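Local coordinates for putative lipoprotein LppA (Mycobacterium tuberculosis, PDB 2V7S) that is of unknown function but is probably a membrane-attached lipoprotein of the cell envelope, from a family confined to pathogenic mycobacteria, at residues A[110-115]-A[185-190]; A[61-66]-A[116-121]; A[52-57]-A[192-197]; A[143-148]-A[167-172]; A[148-153]-A[162-167]. All blocks are in the same frame, centred on the assembly; numbering follows the deposited sequence.

In the fold
Contacts 2, 4 and 5 all reach the six-stranded antiparallel sheet: contact 5 pairs its outermost strand 149-151 with strand 160-166, contact 4 closes a loop over strand 169-175 with aromatic rings, and contact 2 sets helix 59-80 against the chain leading into strand 120-122. Contact 1 is the buried one, a backbone ladder in the small three-stranded sheet; its segment 185-190 also holds the disulfide cysteine C187. Contact 3 lies at the surface about 11 Å from contact 1 (centres), where an arginine grips carbonyl oxygens. Contacts 4 and 5 share T148 and N167, their centres about 8 Å apart. K56 of contact 3 forms a salt bridge with D186 of contact 1.

Contact 1 of 5, residues A[110-115]-A[185-190]; sequences DIARRP and GDCFLL
R114 lies along residues 185-187 and uses almost its whole side chain to do so. CB sits 3.4 Å from G185 O, CG passes over C187 CA, and CD still skirts G185 O. The chain then bends about the CG-CD bond (chi3 69°), which brings NE back onto G185 O at 2.9 Å. NE meets that oxygen nearly along the C=O axis, but the N-H itself is bent and the oxygen lies 31° out of the guanidinium plane. At the tip, NH2 goes on to G168 O, just ahead of strand 169-175. Further along, the two segments pair as antiparallel strands at one edge of the small three-stranded sheet. R113 and F188 are the hydrogen-bonded pair, R113 N to F188 O and F188 N to R113 O. Beyond them L190 N bonds to I111 O at 3.0 Å, and G185 N closes the other end on P115 O at 2.7 Å. A112, paired with L189, presses its CB to 3.4 Å from C187 SG, the sulfur of the disulfide with C104. The P115 and F188 side chains run at about a right angle, P115 CD 3.7 Å from F188 CD1. D186 turns away, toward K56 and T37 of the second subunit. Backbone bonds thus hold the two strands, the disulfide ties 185-190 to the loop at C104, and one buried oxygen, D186 O, has no hydrogen-bond partner in the model; P115 CD and R114 CA lie beside it, the latter as a CA-H...O contact at 3.5 Å.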
# COMPACT_ATOMS: atom_id res chain seq x y z
N ASP A 110 12.22 -5.84 -8.89
CA ASP A 110 11.99 -6.06 -10.33
C ASP A 110 11.34 -4.84 -11.01
O ASP A 110 11.15 -4.81 -12.25
CB ASP A 110 11.09 -7.28 -10.52
CG ASP A 110 9.73 -7.09 -9.89
OD1 ASP A 110 9.67 -6.71 -8.69
OD2 ASP A 110 8.71 -7.30 -10.61
N ILE A 111 10.98 -3.86 -10.21
CA ILE A 111 10.33 -2.65 -10.69
C ILE A 111 11.20 -1.41 -10.57
O ILE A 111 11.31 -0.63 -11.50
CB ILE A 111 9.00 -2.42 -9.94
CG1 ILE A 111 8.04 -3.59 -10.22
CG2 ILE A 111 8.36 -1.08 -10.33
CD1 ILE A 111 6.96 -3.77 -9.17
N ALA A 112 11.74 -1.18 -9.37
CA ALA A 112 12.52 0.01 -9.09
C ALA A 112 13.61 -0.33 -8.06
O ALA A 112 13.43 -1.26 -7.29
CB ALA A 112 11.66 1.10 -8.55
N ARG A 113 14.74 0.38 -8.12
CA ARG A 113 15.84 0.21 -7.15
C ARG A 113 16.44 1.57 -6.87
O ARG A 113 16.26 2.51 -7.67
CB ARG A 113 16.93 -0.72 -7.70
CG ARG A 113 16.48 -2.17 -7.85
CD ARG A 113 17.51 -3.03 -8.58
NE ARG A 113 16.90 -4.27 -9.04
CZ ARG A 113 17.56 -5.39 -9.31
NH1 ARG A 113 18.88 -5.45 -9.16
NH2 ARG A 113 16.88 -6.47 -9.70
N ARG A 114 17.18 1.65 -5.76
CA ARG A 114 17.92 2.84 -5.41
C ARG A 114 19.37 2.59 -5.87
O ARG A 114 19.98 1.56 -5.46
CB ARG A 114 17.86 3.04 -3.88
CG ARG A 114 16.44 3.34 -3.33
CD ARG A 114 16.51 3.49 -1.78
NE ARG A 114 17.22 4.72 -1.35
CZ ARG A 114 17.89 4.85 -0.19
NH1 ARG A 114 17.95 3.84 0.68
NH2 ARG A 114 18.51 6.00 0.11
N PRO A 115 19.91 3.47 -6.75
CA PRO A 115 21.28 3.24 -7.21
C PRO A 115 22.29 3.41 -6.08
O PRO A 115 22.06 4.19 -5.17
CB PRO A 115 21.50 4.31 -8.27
CG PRO A 115 20.42 5.33 -8.07
CD PRO A 115 19.28 4.65 -7.37
N GLY A 185 21.24 6.50 -3.98
CA GLY A 185 20.30 7.50 -4.52
C GLY A 185 18.86 7.22 -4.13
O GLY A 185 18.55 6.31 -3.38
N ASP A 186 17.98 8.07 -4.64
CA ASP A 186 16.58 7.91 -4.48
C ASP A 186 16.16 6.70 -5.33
O ASP A 186 16.99 6.13 -6.04
CB ASP A 186 15.92 9.21 -4.98
CG ASP A 186 14.44 9.28 -4.69
OD1 ASP A 186 13.95 8.54 -3.84
OD2 ASP A 186 13.78 10.13 -5.30
N CYS A 187 14.88 6.31 -5.23
CA CYS A 187 14.31 5.18 -5.94
C CYS A 187 14.05 5.58 -7.40
O CYS A 187 13.54 6.69 -7.65
CB CYS A 187 12.98 4.75 -5.24
SG CYS A 187 12.20 3.31 -6.02
N PHE A 188 14.43 4.73 -8.35
CA PHE A 188 14.14 5.00 -9.78
C PHE A 188 13.63 3.72 -10.38
O PHE A 188 14.09 2.67 -10.01
CB PHE A 188 15.40 5.41 -10.59
CG PHE A 188 16.00 6.74 -10.19
CD1 PHE A 188 16.78 6.84 -9.03
CD2 PHE A 188 15.77 7.89 -10.95
CE1 PHE A 188 17.31 8.08 -8.61
CE2 PHE A 188 16.33 9.15 -10.56
CZ PHE A 188 17.11 9.22 -9.37
N LEU A 189 12.67 3.81 -11.30
CA LEU A 189 12.22 2.68 -12.10
C LEU A 189 13.36 2.16 -12.95
O LEU A 189 14.13 2.93 -13.53
CB LEU A 189 11.07 3.14 -13.04
CG LEU A 189 9.80 3.76 -12.45
CD1 LEU A 189 8.77 4.15 -13.53
CD2 LEU A 189 9.17 2.70 -11.52
N LEU A 190 13.44 0.83 -13.07
CA LEU A 190 14.35 0.22 -14.01
C LEU A 190 13.98 0.63 -15.44
O LEU A 190 12.80 0.83 -15.74
CB LEU A 190 14.22 -1.31 -13.86
CG LEU A 190 14.49 -1.89 -12.46
CD1 LEU A 190 14.22 -3.41 -12.42
CD2 LEU A 190 15.93 -1.61 -12.01

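Contact 2 of 5, residues A[61-66]-A[116-121]; sequences AARERL and IANSVM
R63, A117 and L66 bury the greatest area here, and they split the work between a polar grip and an apolar seat. R63 leaves helix 59-80 with CG anti to its own backbone N (chi1 176°), and its chain bends further out so that the guanidinium reaches across to I116 and N118. NH1 takes I116 O at 2.9 Å; the carbonyl points almost straight at the nitrogen, and its oxygen lies in the guanidinium plane, although the N-H is bent to 136°. N118 OD1 sits at the edge of the same group, near NH1 and NH2. Both of those bonds are weak, and the 2.5 Å between R63 NH2 and N118 OD1 is too short to take at face value. The amide comes in crosswise, its plane turned 34° from the guanidinium. One turn on, L66 points at the other segment: its CB packs 3.9 Å from A117 CB, while the A117 methyl also rests 3.5 Å from L66 O. Around the contact, A117 bonds through its backbone to I183 of strand 179-184, and L66 also leans on I183. R63 and I116 touch D98 of helix 92-100, N118 lies against F88 of strand 86-88, and N118 N is bonded to OG1 of T67, the residue after L66 in helix 59-80.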
# COMPACT_ATOMS: atom_id res chain seq x y z
N ALA A 61 20.49 4.98 -15.56
CA ALA A 61 21.07 6.32 -15.79
C ALA A 61 21.48 6.95 -14.47
O ALA A 61 22.54 7.57 -14.36
CB ALA A 61 20.07 7.26 -16.53
N ALA A 62 20.63 6.82 -13.46
CA ALA A 62 20.93 7.41 -12.15
C ALA A 62 22.20 6.86 -11.53
O ALA A 62 22.88 7.59 -10.83
CB ALA A 62 19.77 7.15 -11.22
N ARG A 63 22.44 5.57 -11.71
CA ARG A 63 23.59 4.89 -11.11
C ARG A 63 24.86 5.40 -11.77
O ARG A 63 25.86 5.66 -11.10
CB ARG A 63 23.49 3.34 -11.27
CG ARG A 63 24.76 2.63 -10.72
CD ARG A 63 24.77 1.12 -10.98
NE ARG A 63 26.08 0.66 -11.42
CZ ARG A 63 27.20 0.62 -10.70
NH1 ARG A 63 27.26 1.03 -9.40
NH2 ARG A 63 28.31 0.18 -11.31
N GLU A 64 24.81 5.55 -13.10
CA GLU A 64 25.90 6.14 -13.87
C GLU A 64 26.27 7.56 -13.38
O GLU A 64 27.46 7.88 -13.17
CB GLU A 64 25.53 6.14 -15.38
CG GLU A 64 26.58 6.82 -16.25
CD GLU A 64 26.13 6.97 -17.70
OE1 GLU A 64 26.01 5.94 -18.38
OE2 GLU A 64 25.94 8.12 -18.17
N ARG A 65 25.25 8.38 -13.20
CA ARG A 65 25.41 9.76 -12.79
C ARG A 65 25.89 9.89 -11.35
O ARG A 65 26.67 10.78 -11.01
CB ARG A 65 24.08 10.54 -13.01
CG ARG A 65 23.93 10.95 -14.54
CD ARG A 65 22.59 10.69 -15.17
NE ARG A 65 22.72 10.87 -16.62
CZ ARG A 65 23.11 9.94 -17.48
NH1 ARG A 65 23.33 8.68 -17.09
NH2 ARG A 65 23.23 10.25 -18.76
N LEU A 66 25.42 8.98 -10.51
CA LEU A 66 25.85 9.00 -9.13
C LEU A 66 27.28 8.54 -9.03
O LEU A 66 28.02 9.07 -8.21
CB LEU A 66 25.03 8.04 -8.31
CG LEU A 66 24.64 8.69 -7.00
CD1 LEU A 66 23.78 9.98 -7.28
CD2 LEU A 66 23.92 7.61 -6.15
N ILE A 116 23.38 2.65 -6.16
CA ILE A 116 24.51 2.78 -5.26
C ILE A 116 25.69 3.10 -6.17
O ILE A 116 26.00 2.35 -7.13
CB ILE A 116 24.77 1.47 -4.50
CG1 ILE A 116 23.58 1.08 -3.59
CG2 ILE A 116 26.13 1.55 -3.74
CD1 ILE A 116 23.71 -0.34 -3.02
N ALA A 117 26.31 4.23 -5.93
CA ALA A 117 27.45 4.63 -6.75
C ALA A 117 28.62 3.62 -6.53
O ALA A 117 28.77 3.05 -5.41
CB ALA A 117 27.83 6.05 -6.38
N ASN A 118 29.44 3.34 -7.56
CA ASN A 118 30.63 2.49 -7.32
C ASN A 118 31.33 3.02 -6.07
O ASN A 118 31.59 4.23 -5.98
CB ASN A 118 31.60 2.51 -8.50
CG ASN A 118 31.01 1.95 -9.79
OD1 ASN A 118 29.88 1.48 -9.83
ND2 ASN A 118 31.78 2.01 -10.84
N SER A 119 31.61 2.14 -5.11
CA SER A 119 32.32 2.49 -3.88
C SER A 119 33.72 3.08 -4.15
O SER A 119 34.45 2.60 -5.00
CB SER A 119 32.50 1.27 -2.97
OG SER A 119 31.25 0.60 -2.77
N VAL A 120 34.05 4.12 -3.40
CA VAL A 120 35.31 4.84 -3.52
C VAL A 120 36.14 4.46 -2.29
O VAL A 120 35.61 4.51 -1.17
CB VAL A 120 35.09 6.36 -3.57
CG1 VAL A 120 36.40 7.10 -3.25
CG2 VAL A 120 34.56 6.81 -4.97
N MSE A 121 37.40 4.06 -2.50
CA MSE A 121 38.33 3.78 -1.40
C MSE A 121 39.46 4.81 -1.39
O MSE A 121 40.15 4.96 -2.41
CB MSE A 121 38.98 2.43 -1.66
CG MSE A 121 40.07 2.08 -0.64
SE MSE A 121 39.21 1.49 1.00
CE MSE A 121 38.49 -0.23 0.27

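Contact 3 of 5, residues A[52-57]-A[192-197]; sequences SMRNKG and KVLDLP
The R54 and L194 side chains lie alongside each other, pointing opposite ways, and this is where the contact is tight. R54 CG packs 3.9 Å from L194 CD2, while the other branch of the leucine, CD1, pushes to 3.5 Å from G57 C. G57 sits at backbone angles suited to glycine, with phi at 83°. Past CG the arginine runs out extended, and its guanidinium reaches the backbone of residues 193-196. The contact thereby joins helix 37-53 and the residues after it to the C-terminal helix 191-194, beside strand 188-189, whose L189 touches both R54 and L194. Three weak, bent bonds share the two N-H groups of NH2, which is 2.8 Å from L196 O, 3.2 Å from L194 O and 3.3 Å from V193 O. A cationic group among several carbonyl oxygens is probably electrostatically favourable. L194 O lies in the plane of the guanidinium, the other two obliquely to it. The firmer polar partner of R54 is D51 in helix 37-53, salt-bridged to NE. The outer side is looser. P197 C hangs over one guanidinium face, and L196 CB comes no nearer than 4.0 Å to R54 NH1 at the group's edge. P197 itself is largely exposed to solvent.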
# COMPACT_ATOMS: atom_id res chain seq x y z
N SER A 52 3.68 7.83 -12.13
CA SER A 52 4.15 9.11 -11.59
C SER A 52 5.68 9.21 -11.45
O SER A 52 6.22 10.30 -11.24
CB SER A 52 3.47 9.42 -10.26
OG SER A 52 4.04 8.63 -9.25
N MSE A 53 6.37 8.07 -11.55
CA MSE A 53 7.85 8.02 -11.40
C MSE A 53 8.59 7.96 -12.75
O MSE A 53 9.84 8.07 -12.81
CB MSE A 53 8.26 6.82 -10.54
CG MSE A 53 8.02 7.05 -9.06
SE MSE A 53 8.30 5.41 -8.04
CE MSE A 53 10.18 5.28 -8.30
N ARG A 54 7.82 7.78 -13.83
CA ARG A 54 8.38 7.76 -15.19
C ARG A 54 9.26 8.98 -15.51
O ARG A 54 10.43 8.86 -15.96
CB ARG A 54 7.28 7.50 -16.23
CG ARG A 54 6.79 6.04 -16.20
CD ARG A 54 5.61 5.80 -17.17
NE ARG A 54 5.12 4.43 -16.99
CZ ARG A 54 5.60 3.38 -17.64
NH1 ARG A 54 5.12 2.16 -17.41
NH2 ARG A 54 6.54 3.56 -18.54
N ASN A 55 8.74 10.17 -15.22
CA ASN A 55 9.52 11.41 -15.38
C ASN A 55 10.93 11.46 -14.75
O ASN A 55 11.73 12.33 -15.09
CB ASN A 55 8.71 12.58 -14.84
CG ASN A 55 8.83 12.69 -13.34
OD1 ASN A 55 9.50 13.58 -12.83
ND2 ASN A 55 8.24 11.74 -12.63
N LYS A 56 11.24 10.55 -13.82
CA LYS A 56 12.52 10.60 -13.14
C LYS A 56 13.64 9.97 -13.94
O LYS A 56 14.81 10.12 -13.58
CB LYS A 56 12.49 9.91 -11.76
CG LYS A 56 11.48 10.48 -10.74
CD LYS A 56 11.36 9.56 -9.50
CE LYS A 56 12.69 9.27 -8.78
NZ LYS A 56 13.39 10.46 -8.21
N GLY A 57 13.31 9.21 -14.99
CA GLY A 57 14.38 8.50 -15.68
C GLY A 57 14.73 7.19 -15.01
O GLY A 57 14.14 6.86 -13.99
N LYS A 192 13.67 -1.23 -17.93
CA LYS A 192 12.68 -2.19 -18.48
C LYS A 192 11.22 -1.83 -18.16
O LYS A 192 10.30 -2.09 -18.96
CB LYS A 192 13.01 -3.61 -18.05
CG LYS A 192 13.04 -3.86 -16.54
CD LYS A 192 13.07 -5.39 -16.31
CE LYS A 192 13.04 -5.74 -14.84
NZ LYS A 192 13.29 -7.22 -14.66
N VAL A 193 11.00 -1.21 -16.98
CA VAL A 193 9.67 -0.67 -16.63
C VAL A 193 9.33 0.58 -17.44
O VAL A 193 8.19 0.75 -17.91
CB VAL A 193 9.52 -0.46 -15.08
CG1 VAL A 193 8.13 0.04 -14.71
CG2 VAL A 193 9.84 -1.78 -14.34
N LEU A 194 10.33 1.46 -17.63
CA LEU A 194 10.12 2.65 -18.47
C LEU A 194 9.75 2.25 -19.89
O LEU A 194 8.99 2.97 -20.54
CB LEU A 194 11.34 3.57 -18.46
CG LEU A 194 11.64 4.12 -17.06
CD1 LEU A 194 12.97 4.82 -16.98
CD2 LEU A 194 10.59 5.07 -16.63
N ASP A 195 10.24 1.11 -20.35
CA ASP A 195 9.87 0.61 -21.69
C ASP A 195 8.46 0.01 -21.77
O ASP A 195 7.96 -0.27 -22.85
CB ASP A 195 10.90 -0.39 -22.23
CG ASP A 195 12.20 0.28 -22.60
OD1 ASP A 195 12.23 1.53 -22.68
OD2 ASP A 195 13.21 -0.42 -22.80
N LEU A 196 7.82 -0.18 -20.61
CA LEU A 196 6.42 -0.62 -20.58
C LEU A 196 5.51 0.56 -20.86
O LEU A 196 5.79 1.65 -20.40
CB LEU A 196 6.07 -1.24 -19.23
CG LEU A 196 6.96 -2.41 -18.84
CD1 LEU A 196 6.48 -2.96 -17.52
CD2 LEU A 196 6.96 -3.50 -19.93
N PRO A 197 4.40 0.33 -21.59
CA PRO A 197 3.53 1.46 -21.91
C PRO A 197 2.96 1.96 -20.59
O PRO A 197 2.73 1.16 -19.69
CB PRO A 197 2.42 0.84 -22.75
CG PRO A 197 2.90 -0.52 -23.14
CD PRO A 197 3.85 -0.94 -22.08

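Contact 4 of 5, residues A[143-148]-A[167-172]; sequences AKYGAT and NGYEFR
Y145 swings its ring anti to its own carbonyl carbon (chi1 -72°), and Y169 and F171 take the same first torsion on strand 169-175; with all three CA-CB bonds facing the other segment, this gathers the rings in one place. Y145 is the last residue before G146, where helix 128-143 is closed off by a Schellman motif, and its ring leads an aromatic cluster between this loop and the sheet. Its CB stands over the centre of the Y169 ring, 4.1 Å from the centroid, in a CH-pi contact. The two tyrosine rings themselves meet obliquely, 49° apart, with Y145 CD2 3.6 Å from Y169 CE2. On its other flank Y145 CD1 touches F171 CZ at 3.8 Å, coming in at the edge of the phenylalanine, again with the planes oblique. A147 completes the seat: its CB lies 4.0 Å from F171 CD1 and 4.2 Å from Y169 CB. Helix 59-80 covers the cluster through L66, T69 and I73, and Y145 OH is hydrogen-bonded to T69 OG1. From the turn between strands 160-166 and 169-175, N167 leans in, with its OD1 taken by R40 of the second subunit. The other half of that amide closes the loop: N167 ND2 donates a nearly straight bond (168°) to Y145 O at 2.8 Å, the oxygen lying in the amide plane while the nitrogen is tilted out of the carbonyl plane.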
# COMPACT_ATOMS: atom_id res chain seq x y z
N ALA A 143 24.35 18.61 -1.49
CA ALA A 143 23.31 19.64 -1.51
C ALA A 143 22.71 19.77 -2.92
O ALA A 143 21.52 20.13 -3.07
CB ALA A 143 23.84 20.99 -1.02
N LYS A 144 23.50 19.45 -3.94
CA LYS A 144 23.03 19.63 -5.33
C LYS A 144 21.93 18.61 -5.63
O LYS A 144 21.19 18.75 -6.59
CB LYS A 144 24.17 19.43 -6.34
CG LYS A 144 25.29 20.47 -6.33
CD LYS A 144 26.47 19.91 -7.17
CE LYS A 144 27.62 20.90 -7.36
NZ LYS A 144 28.72 20.28 -8.16
N TYR A 145 21.91 17.52 -4.82
CA TYR A 145 20.91 16.45 -4.92
C TYR A 145 19.73 16.59 -3.91
O TYR A 145 18.83 15.73 -3.86
CB TYR A 145 21.60 15.09 -4.77
CG TYR A 145 22.42 14.73 -6.00
CD1 TYR A 145 23.75 15.14 -6.10
CD2 TYR A 145 21.86 14.01 -7.05
CE1 TYR A 145 24.51 14.85 -7.22
CE2 TYR A 145 22.61 13.68 -8.18
CZ TYR A 145 23.93 14.10 -8.26
OH TYR A 145 24.68 13.82 -9.36
N GLY A 146 19.74 17.68 -3.14
CA GLY A 146 18.77 17.90 -2.07
C GLY A 146 19.04 17.14 -0.77
O GLY A 146 18.18 17.07 0.11
N ALA A 147 20.24 16.58 -0.64
CA ALA A 147 20.66 15.95 0.59
C ALA A 147 21.37 16.98 1.50
O ALA A 147 22.50 17.39 1.22
CB ALA A 147 21.54 14.72 0.29
N THR A 148 20.68 17.42 2.55
CA THR A 148 21.22 18.48 3.42
C THR A 148 21.08 18.20 4.93
O THR A 148 21.43 19.03 5.77
CB THR A 148 20.56 19.87 3.09
OG1 THR A 148 19.14 19.76 3.21
CG2 THR A 148 20.89 20.30 1.63
N ASN A 167 15.96 13.94 0.27
CA ASN A 167 15.43 13.77 -1.06
C ASN A 167 15.64 12.32 -1.51
O ASN A 167 15.65 12.00 -2.70
CB ASN A 167 16.10 14.78 -2.00
CG ASN A 167 15.35 14.98 -3.32
OD1 ASN A 167 14.11 14.90 -3.38
ND2 ASN A 167 16.10 15.31 -4.38
N GLY A 168 15.75 11.42 -0.53
CA GLY A 168 16.00 10.02 -0.84
C GLY A 168 17.45 9.65 -1.19
O GLY A 168 17.72 8.47 -1.45
N TYR A 169 18.36 10.62 -1.12
CA TYR A 169 19.82 10.35 -1.27
C TYR A 169 20.51 10.24 0.07
O TYR A 169 20.01 10.76 1.11
CB TYR A 169 20.52 11.42 -2.13
CG TYR A 169 20.00 11.48 -3.54
CD1 TYR A 169 18.77 12.10 -3.81
CD2 TYR A 169 20.73 10.93 -4.61
CE1 TYR A 169 18.27 12.19 -5.10
CE2 TYR A 169 20.21 10.98 -5.91
CZ TYR A 169 18.97 11.60 -6.12
OH TYR A 169 18.44 11.70 -7.36
N GLU A 170 21.66 9.55 0.06
CA GLU A 170 22.48 9.46 1.26
C GLU A 170 23.94 9.44 0.81
O GLU A 170 24.30 8.62 -0.02
CB GLU A 170 22.11 8.24 2.15
CG GLU A 170 23.05 8.10 3.43
CD GLU A 170 22.75 6.89 4.33
OE1 GLU A 170 21.89 6.04 3.99
OE2 GLU A 170 23.38 6.76 5.40
N PHE A 171 24.76 10.36 1.33
CA PHE A 171 26.19 10.42 1.02
C PHE A 171 26.91 10.15 2.30
O PHE A 171 26.63 10.80 3.29
CB PHE A 171 26.58 11.83 0.52
CG PHE A 171 25.97 12.20 -0.82
CD1 PHE A 171 24.60 12.38 -0.96
CD2 PHE A 171 26.78 12.40 -1.94
CE1 PHE A 171 24.05 12.75 -2.20
CE2 PHE A 171 26.23 12.73 -3.17
CZ PHE A 171 24.88 12.91 -3.30
N ARG A 172 27.87 9.22 2.28
CA ARG A 172 28.55 8.85 3.53
C ARG A 172 30.06 8.69 3.33
O ARG A 172 30.51 7.93 2.46
CB ARG A 172 27.99 7.55 4.09
CG ARG A 172 28.38 7.36 5.55
CD ARG A 172 27.80 6.08 6.13
NE ARG A 172 28.10 5.99 7.55
CZ ARG A 172 27.80 4.95 8.31
NH1 ARG A 172 28.12 4.97 9.60
NH2 ARG A 172 27.21 3.87 7.79

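Contact 5 of 5, residues A[148-153]-A[162-167]; sequences TTESSL and YDVQGN
E150 lays its carboxylate against the edge of the Y162 ring, its chain crossing the tyrosine obliquely with CG 3.2 Å from Y162 OH. Y162 CG is anti to the backbone N (chi1 177°), placing the ring where E150 meets it. The carboxylate and ring stand almost perpendicular (86°), with E150 CD in the ring plane. Y162 OH is modelled as donating to E150 OE2, but the 2.4 Å length is doubtful. Both sit on a beta hairpin whose strands, 149-151 and 160-166, form the outer edge of the six-stranded sheet. S151 and D163 make a hydrogen-bonded pair, S151 N to D163 O at 2.7 Å and D163 N to S151 O at 2.8 Å. T149 and Q165 make the other, where T148 also faces Q165 in a classic beta bulge: T149 N bonds to Q165 O at 2.9 Å, T148 N weakly to the same oxygen. On the side of E150, V164 CG2 presses 3.6 Å from T148 C, next to A142 of helix 128-143. On the opposite side Q165 NE2 donates to D163 OD1, on the syn side of the carboxylate. D163 OD2 has a weak, long ion pair with R172 and lies doubtfully close to the E170 carboxylate, one of them perhaps protonated. At the bulge one water ties the two threonines together, 2.6 Å from T148 OG1 and 2.9 Å from T149 OG1, and donates to Q165 O.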
# COMPACT_ATOMS: atom_id res chain seq x y z
N THR A 148 20.68 17.42 2.55
CA THR A 148 21.22 18.48 3.42
C THR A 148 21.08 18.20 4.93
O THR A 148 21.43 19.03 5.77
CB THR A 148 20.56 19.87 3.09
OG1 THR A 148 19.14 19.76 3.21
CG2 THR A 148 20.89 20.30 1.63
N THR A 149 20.54 17.04 5.29
CA THR A 149 20.36 16.74 6.70
C THR A 149 21.61 15.97 7.14
O THR A 149 21.86 14.87 6.66
CB THR A 149 19.06 15.92 6.95
OG1 THR A 149 17.95 16.62 6.35
CG2 THR A 149 18.80 15.72 8.47
N GLU A 150 22.36 16.56 8.07
CA GLU A 150 23.70 16.09 8.42
C GLU A 150 23.67 15.24 9.66
O GLU A 150 22.82 15.46 10.52
CB GLU A 150 24.63 17.28 8.70
CG GLU A 150 25.15 18.02 7.48
CD GLU A 150 26.30 18.95 7.81
OE1 GLU A 150 26.34 19.46 8.95
OE2 GLU A 150 27.18 19.16 6.96
N SER A 151 24.60 14.28 9.75
CA SER A 151 24.88 13.55 11.02
C SER A 151 26.28 12.91 11.08
O SER A 151 27.00 12.85 10.08
CB SER A 151 23.78 12.52 11.35
OG SER A 151 23.74 11.47 10.40
N SER A 152 26.67 12.50 12.29
CA SER A 152 27.93 11.81 12.55
C SER A 152 27.71 10.86 13.73
O SER A 152 27.31 11.29 14.82
CB SER A 152 29.04 12.82 12.86
OG SER A 152 30.28 12.19 13.22
N LEU A 153 27.93 9.56 13.52
CA LEU A 153 27.88 8.57 14.61
C LEU A 153 29.08 8.67 15.54
O LEU A 153 29.02 8.18 16.67
CB LEU A 153 27.74 7.14 14.06
CG LEU A 153 26.42 6.77 13.36
CD1 LEU A 153 26.50 5.36 12.76
CD2 LEU A 153 25.21 6.90 14.29
N TYR A 162 30.76 10.94 8.51
CA TYR A 162 29.99 12.08 8.08
C TYR A 162 28.92 11.56 7.16
O TYR A 162 29.21 10.96 6.13
CB TYR A 162 30.86 13.14 7.35
CG TYR A 162 30.01 14.29 6.86
CD1 TYR A 162 29.65 14.39 5.52
CD2 TYR A 162 29.51 15.26 7.76
CE1 TYR A 162 28.84 15.42 5.06
CE2 TYR A 162 28.69 16.31 7.29
CZ TYR A 162 28.38 16.37 5.94
OH TYR A 162 27.56 17.35 5.43
N ASP A 163 27.66 11.83 7.51
CA ASP A 163 26.57 11.31 6.69
C ASP A 163 25.61 12.48 6.42
O ASP A 163 25.32 13.25 7.34
CB ASP A 163 25.90 10.17 7.47
CG ASP A 163 24.86 9.41 6.65
OD1 ASP A 163 23.73 9.91 6.54
OD2 ASP A 163 25.18 8.30 6.16
N VAL A 164 25.18 12.64 5.18
CA VAL A 164 24.22 13.67 4.81
C VAL A 164 23.16 13.06 3.88
O VAL A 164 23.50 12.33 2.89
CB VAL A 164 24.90 14.99 4.27
CG1 VAL A 164 25.71 14.75 3.00
CG2 VAL A 164 23.86 16.14 4.06
N GLN A 165 21.89 13.29 4.23
CA GLN A 165 20.76 12.69 3.52
C GLN A 165 19.68 13.71 3.23
O GLN A 165 19.61 14.76 3.84
CB GLN A 165 20.10 11.59 4.36
CG GLN A 165 20.97 10.55 4.95
CD GLN A 165 20.19 9.67 5.90
OE1 GLN A 165 18.95 9.73 5.92
NE2 GLN A 165 20.89 8.85 6.67
N GLY A 166 18.81 13.34 2.29
CA GLY A 166 17.68 14.17 1.95
C GLY A 166 17.26 13.81 0.54
O GLY A 166 18.10 13.43 -0.28
N ASN A 167 15.96 13.94 0.27
CA ASN A 167 15.43 13.77 -1.06
C ASN A 167 15.64 12.32 -1.51
O ASN A 167 15.65 12.00 -2.70
CB ASN A 167 16.10 14.78 -2.00
CG ASN A 167 15.35 14.98 -3.32
OD1 ASN A 167 14.11 14.90 -3.38
ND2 ASN A 167 16.10 15.31 -4.38
O HOH W 1 17.89 17.53 3.58
O HOH W 2 22.31 12.15 8.10